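NH(3)-dependent NAD(+) synthetase (Francisella tularensis subsp. holarctica LVS, PDB 3FIU) belongs to the NAD synthase family of the HUP clan and binds adenosine monophosphate, pyrophosphate and magnesium in a pocket at the end of a parallel beta sheet. Local coordinates at residues 31-36 and 57-62; 18-23 and 163-168. One frame throughout, in Å; residues are numbered along the deposited sequence.

Contact 1: 31-36 and 57-62; sequences GFVIGL and TALILP. With AMP (adenosine monophosphate), chain G.
Ile-34 and Leu-36 each place a backbone N-H on the neighbouring strand, Ile-34 N on Thr-57 O at 3.0 Å and Leu-36 N on Leu-59 O at 2.9 Å. The return bonds run from Thr-57 N to Phe-32 O and from Leu-59 N to Ile-34 O, the latter fairly straight at 165°. At the end of the pair the two segments bind adenosine monophosphate: its O2' donates to Gly-35 O at 2.6 Å, and Leu-61 N gives its hydrogen to N1 of the adenine at 2.9 Å. Leu-59 O lies 3.4 Å from C2 of the same base. Strands 31-35 and 56-60, joined through helix 40-51, form a beta-alpha-beta unit of the Rossmann-like HUP fold, with the nucleotide at the carboxyl end of the strands. On one face of the sheet Val-33 turns CG2 anti to its backbone N (CG1 at chi1 64°), which lays that methyl against Leu-59 CG at 4.0 Å. Ala-58 lies on the other face, where its CB meets Leu-36 CD1 at 3.9 Å, while Ile-34 leads off toward Ala-45 and Ala-46 of helix 40-51. Thr-57 OG1 is hydrogen-bonded to Tyr-131 and Arg-137.

Contact 2: 18-23 and 163-168; sequences NWLSDS and ILPLVN
Helix 9-25 presents Trp-19, Leu-20 and Ser-23 to an irregular segment in which Leu-164 to Val-167 form a type I beta turn, the nearest CA atoms, those of Leu-20 and Pro-165, being 7.3 Å apart. Trp-19 and Ile-163 reach toward each other from opposite directions. With CG1 anti to its backbone N (chi1 -172°), Ile-163 extends its longer branch over the indole, and CD1 makes a CH-pi contact 3.9 Å from the centroid of the six-membered ring, 28° off the normal. That same methyl touches Leu-20 CD2 at 3.8 Å and presses on Ser-23 CB at 3.5 Å, a tight fit. Pro-165 adds its ring to the cluster: CB lies 3.9 Å from Trp-19 CZ3 and 4.0 Å from Leu-20 CD2. No hydrogen bond crosses between the segments. The hydroxyl of Ser-23 instead folds back on its own helix, OG donating to Trp-19 O at 2.8 Å from one side of the carbonyl plane while Ser-23 N approaches from the other, so this oxygen is gripped twice. Leu-245 and Thr-246 of the second subunit pack on Ile-163 and Trp-19 respectively. The arrangement is apolar helix-to-loop packing, joining the amino-terminal helix to the loop between helices 145-150 and 171-180 at the interface with the second subunit.

Overall arrangement
Contact 1 lies in the parallel sheet and contact 2 beside it, their centres about 16 Å apart. Helix 9-25 is followed in the chain by strand 31-35, and the two contacts meet where Phe-32 CZ packs 3.5 Å from Leu-20 O. Helix 40-51 also bridges them: Ile-34 and Leu-36 of contact 1 lean on it, as do Leu-20 and Leu-166 of contact 2. Their relation to the ligands differs. Contact 1 supplies five residues of the adenosine monophosphate pocket, with the Leu-36 side chain about 7 Å from pyrophosphate. In contact 2 the side chain of Leu-164 remains about 9 Å from adenosine monophosphate, and the segments face the second subunit.

Contact 1: 31-36 and 57-62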
# COMPACT_ATOMS: atom_id res chain seq x y z
N GLY A 31 -0.47 17.04 -11.75
CA GLY A 31 -1.90 16.99 -11.46
C GLY A 31 -2.29 15.75 -10.66
O GLY A 31 -1.46 15.17 -9.93
N PHE A 32 -3.53 15.32 -10.87
CA PHE A 32 -4.18 14.37 -10.00
C PHE A 32 -4.81 13.23 -10.75
O PHE A 32 -5.19 13.34 -11.92
CB PHE A 32 -5.31 15.08 -9.22
CG PHE A 32 -4.85 16.30 -8.44
CD1 PHE A 32 -5.08 17.59 -8.94
CD2 PHE A 32 -4.18 16.14 -7.22
CE1 PHE A 32 -4.63 18.71 -8.22
CE2 PHE A 32 -3.75 17.25 -6.48
CZ PHE A 32 -3.96 18.55 -7.00
N VAL A 33 -4.98 12.14 -10.02
CA VAL A 33 -5.84 11.06 -10.47
C VAL A 33 -6.64 10.59 -9.25
O VAL A 33 -6.15 10.65 -8.09
CB VAL A 33 -5.04 9.92 -11.18
CG1 VAL A 33 -4.06 9.23 -10.22
CG2 VAL A 33 -5.99 8.87 -11.86
N ILE A 34 -7.86 10.14 -9.51
CA ILE A 34 -8.78 9.77 -8.44
C ILE A 34 -9.70 8.66 -8.93
O ILE A 34 -10.09 8.66 -10.09
CB ILE A 34 -9.58 10.99 -7.95
CG1 ILE A 34 -10.41 10.60 -6.72
CG2 ILE A 34 -10.51 11.51 -9.05
CD1 ILE A 34 -10.82 11.78 -5.89
N GLY A 35 -9.96 7.67 -8.06
CA GLY A 35 -10.96 6.64 -8.38
C GLY A 35 -12.36 7.14 -8.00
O GLY A 35 -12.59 7.56 -6.85
N LEU A 36 -13.28 7.11 -8.96
CA LEU A 36 -14.66 7.57 -8.72
C LEU A 36 -15.63 6.41 -8.61
O LEU A 36 -15.89 5.70 -9.59
CB LEU A 36 -15.15 8.51 -9.83
CG LEU A 36 -14.86 10.00 -9.86
CD1 LEU A 36 -15.74 10.58 -10.96
CD2 LEU A 36 -15.19 10.68 -8.55
N THR A 57 -7.65 13.46 -13.65
CA THR A 57 -8.27 12.33 -14.38
C THR A 57 -9.00 11.46 -13.40
O THR A 57 -8.48 11.20 -12.30
CB THR A 57 -7.15 11.50 -15.07
OG1 THR A 57 -6.50 12.32 -16.04
CG2 THR A 57 -7.69 10.20 -15.77
N ALA A 58 -10.17 10.95 -13.82
CA ALA A 58 -10.93 10.00 -13.00
C ALA A 58 -10.89 8.59 -13.58
O ALA A 58 -11.06 8.41 -14.78
CB ALA A 58 -12.38 10.45 -12.85
N LEU A 59 -10.70 7.60 -12.72
CA LEU A 59 -10.83 6.23 -13.13
C LEU A 59 -12.12 5.66 -12.53
O LEU A 59 -12.35 5.77 -11.34
CB LEU A 59 -9.62 5.39 -12.70
CG LEU A 59 -8.25 5.88 -13.16
CD1 LEU A 59 -7.19 4.79 -12.82
CD2 LEU A 59 -8.28 6.19 -14.67
N ILE A 60 -12.94 5.05 -13.37
CA ILE A 60 -14.05 4.24 -12.90
C ILE A 60 -13.68 2.79 -13.05
O ILE A 60 -13.34 2.32 -14.14
CB ILE A 60 -15.34 4.56 -13.65
CG1 ILE A 60 -15.68 6.04 -13.52
CG2 ILE A 60 -16.54 3.61 -13.19
CD1 ILE A 60 -16.90 6.45 -14.35
N LEU A 61 -13.77 2.05 -11.94
CA LEU A 61 -13.14 0.73 -11.85
C LEU A 61 -14.10 -0.31 -11.29
O LEU A 61 -13.87 -0.87 -10.20
CB LEU A 61 -11.85 0.81 -10.99
CG LEU A 61 -10.84 1.81 -11.55
CD1 LEU A 61 -9.68 2.10 -10.56
CD2 LEU A 61 -10.30 1.21 -12.85
N PRO A 62 -15.18 -0.59 -12.04
CA PRO A 62 -16.17 -1.53 -11.51
C PRO A 62 -15.71 -2.99 -11.48
O PRO A 62 -14.95 -3.45 -12.34
CB PRO A 62 -17.35 -1.37 -12.47
CG PRO A 62 -16.77 -0.84 -13.73
CD PRO A 62 -15.56 -0.06 -13.37
P AMP G . -15.68 3.40 -0.02
O1P AMP G . -15.37 4.44 1.05
O2P AMP G . -15.15 2.01 0.35
O3P AMP G . -17.05 3.36 -0.59
O5' AMP G . -14.70 3.75 -1.27
C5' AMP G . -13.34 4.14 -1.00
C4' AMP G . -12.75 4.70 -2.28
O4' AMP G . -12.40 3.66 -3.20
C3' AMP G . -13.72 5.57 -3.07
O3' AMP G . -13.75 6.87 -2.50
C2' AMP G . -13.09 5.55 -4.46
O2' AMP G . -12.04 6.54 -4.57
C1' AMP G . -12.50 4.14 -4.54
N9 AMP G . -13.47 3.27 -5.24
C8 AMP G . -14.37 2.41 -4.68
N7 AMP G . -15.11 1.78 -5.63
C5 AMP G . -14.70 2.28 -6.82
C6 AMP G . -15.06 2.03 -8.23
N6 AMP G . -16.05 1.16 -8.55
N1 AMP G . -14.36 2.73 -9.15
C2 AMP G . -13.39 3.62 -8.86
N3 AMP G . -12.99 3.89 -7.59
C4 AMP G . -13.62 3.24 -6.57

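Contact 2: 18-23 and 163-168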
# COMPACT_ATOMS: atom_id res chain seq x y z
N ASN A 18 -6.52 25.41 -2.53
CA ASN A 18 -5.20 26.05 -2.48
C ASN A 18 -4.14 25.05 -2.02
O ASN A 18 -3.07 24.93 -2.64
CB ASN A 18 -5.22 27.25 -1.53
CG ASN A 18 -6.02 28.43 -2.07
OD1 ASN A 18 -6.19 28.59 -3.28
ND2 ASN A 18 -6.50 29.28 -1.16
N TRP A 19 -4.47 24.30 -0.96
CA TRP A 19 -3.59 23.27 -0.41
C TRP A 19 -3.31 22.14 -1.42
O TRP A 19 -2.16 21.73 -1.60
CB TRP A 19 -4.16 22.74 0.90
CG TRP A 19 -3.37 21.63 1.53
CD1 TRP A 19 -2.23 21.75 2.28
CD2 TRP A 19 -3.65 20.22 1.46
NE1 TRP A 19 -1.80 20.50 2.69
CE2 TRP A 19 -2.65 19.55 2.20
CE3 TRP A 19 -4.67 19.47 0.85
CZ2 TRP A 19 -2.63 18.17 2.34
CZ3 TRP A 19 -4.66 18.09 0.98
CH2 TRP A 19 -3.64 17.45 1.74
N LEU A 20 -4.35 21.65 -2.07
CA LEU A 20 -4.16 20.65 -3.11
C LEU A 20 -3.22 21.16 -4.20
O LEU A 20 -2.28 20.46 -4.59
CB LEU A 20 -5.49 20.20 -3.72
CG LEU A 20 -6.32 19.21 -2.91
CD1 LEU A 20 -7.70 19.09 -3.52
CD2 LEU A 20 -5.64 17.83 -2.76
N SER A 21 -3.47 22.39 -4.66
CA SER A 21 -2.65 22.99 -5.70
C SER A 21 -1.19 23.11 -5.29
O SER A 21 -0.32 22.62 -6.00
CB SER A 21 -3.20 24.36 -6.13
OG SER A 21 -2.44 24.78 -7.25
N ASP A 22 -0.94 23.72 -4.13
CA ASP A 22 0.41 23.92 -3.61
C ASP A 22 1.09 22.57 -3.36
O ASP A 22 2.24 22.39 -3.72
CB ASP A 22 0.40 24.71 -2.30
CG ASP A 22 0.00 26.19 -2.47
OD1 ASP A 22 -0.24 26.86 -1.43
OD2 ASP A 22 -0.06 26.71 -3.61
N SER A 23 0.37 21.65 -2.73
CA SER A 23 0.91 20.33 -2.44
C SER A 23 1.35 19.62 -3.71
O SER A 23 2.42 19.03 -3.75
CB SER A 23 -0.11 19.49 -1.66
OG SER A 23 -0.28 20.03 -0.35
N ILE A 163 -2.13 11.79 -1.08
CA ILE A 163 -2.66 13.01 -0.47
C ILE A 163 -4.11 12.76 -0.07
O ILE A 163 -4.86 12.14 -0.84
CB ILE A 163 -2.50 14.24 -1.43
CG1 ILE A 163 -2.87 15.54 -0.71
CG2 ILE A 163 -3.32 14.05 -2.73
CD1 ILE A 163 -2.27 16.80 -1.41
N LEU A 164 -4.46 13.22 1.13
CA LEU A 164 -5.76 12.97 1.73
C LEU A 164 -6.45 14.29 2.12
O LEU A 164 -6.39 14.73 3.27
CB LEU A 164 -5.62 12.03 2.96
CG LEU A 164 -5.02 10.61 2.80
CD1 LEU A 164 -5.00 9.85 4.15
CD2 LEU A 164 -5.75 9.78 1.76
N PRO A 165 -7.13 14.93 1.15
CA PRO A 165 -7.78 16.22 1.45
C PRO A 165 -8.97 16.16 2.41
O PRO A 165 -9.31 17.18 3.00
CB PRO A 165 -8.23 16.73 0.07
CG PRO A 165 -8.45 15.47 -0.75
CD PRO A 165 -7.36 14.49 -0.25
N LEU A 166 -9.64 15.01 2.55
CA LEU A 166 -10.88 14.95 3.30
C LEU A 166 -10.71 14.40 4.72
O LEU A 166 -11.68 14.29 5.47
CB LEU A 166 -11.97 14.12 2.57
CG LEU A 166 -12.23 14.51 1.10
CD1 LEU A 166 -13.34 13.64 0.55
CD2 LEU A 166 -12.59 15.96 0.94
N VAL A 167 -9.48 14.04 5.08
CA VAL A 167 -9.28 13.16 6.24
C VAL A 167 -9.59 13.86 7.59
O VAL A 167 -9.81 13.19 8.58
CB VAL A 167 -7.86 12.51 6.18
CG1 VAL A 167 -6.78 13.53 6.60
CG2 VAL A 167 -7.79 11.19 6.99
N ASN A 168 -9.61 15.19 7.62
CA ASN A 168 -10.05 15.92 8.83
C ASN A 168 -11.56 16.20 8.88
O ASN A 168 -12.05 16.73 9.87
CB ASN A 168 -9.28 17.24 8.99
CG ASN A 168 -7.81 17.04 9.18
OD1 ASN A 168 -7.37 16.00 9.63
ND2 ASN A 168 -7.05 18.05 8.81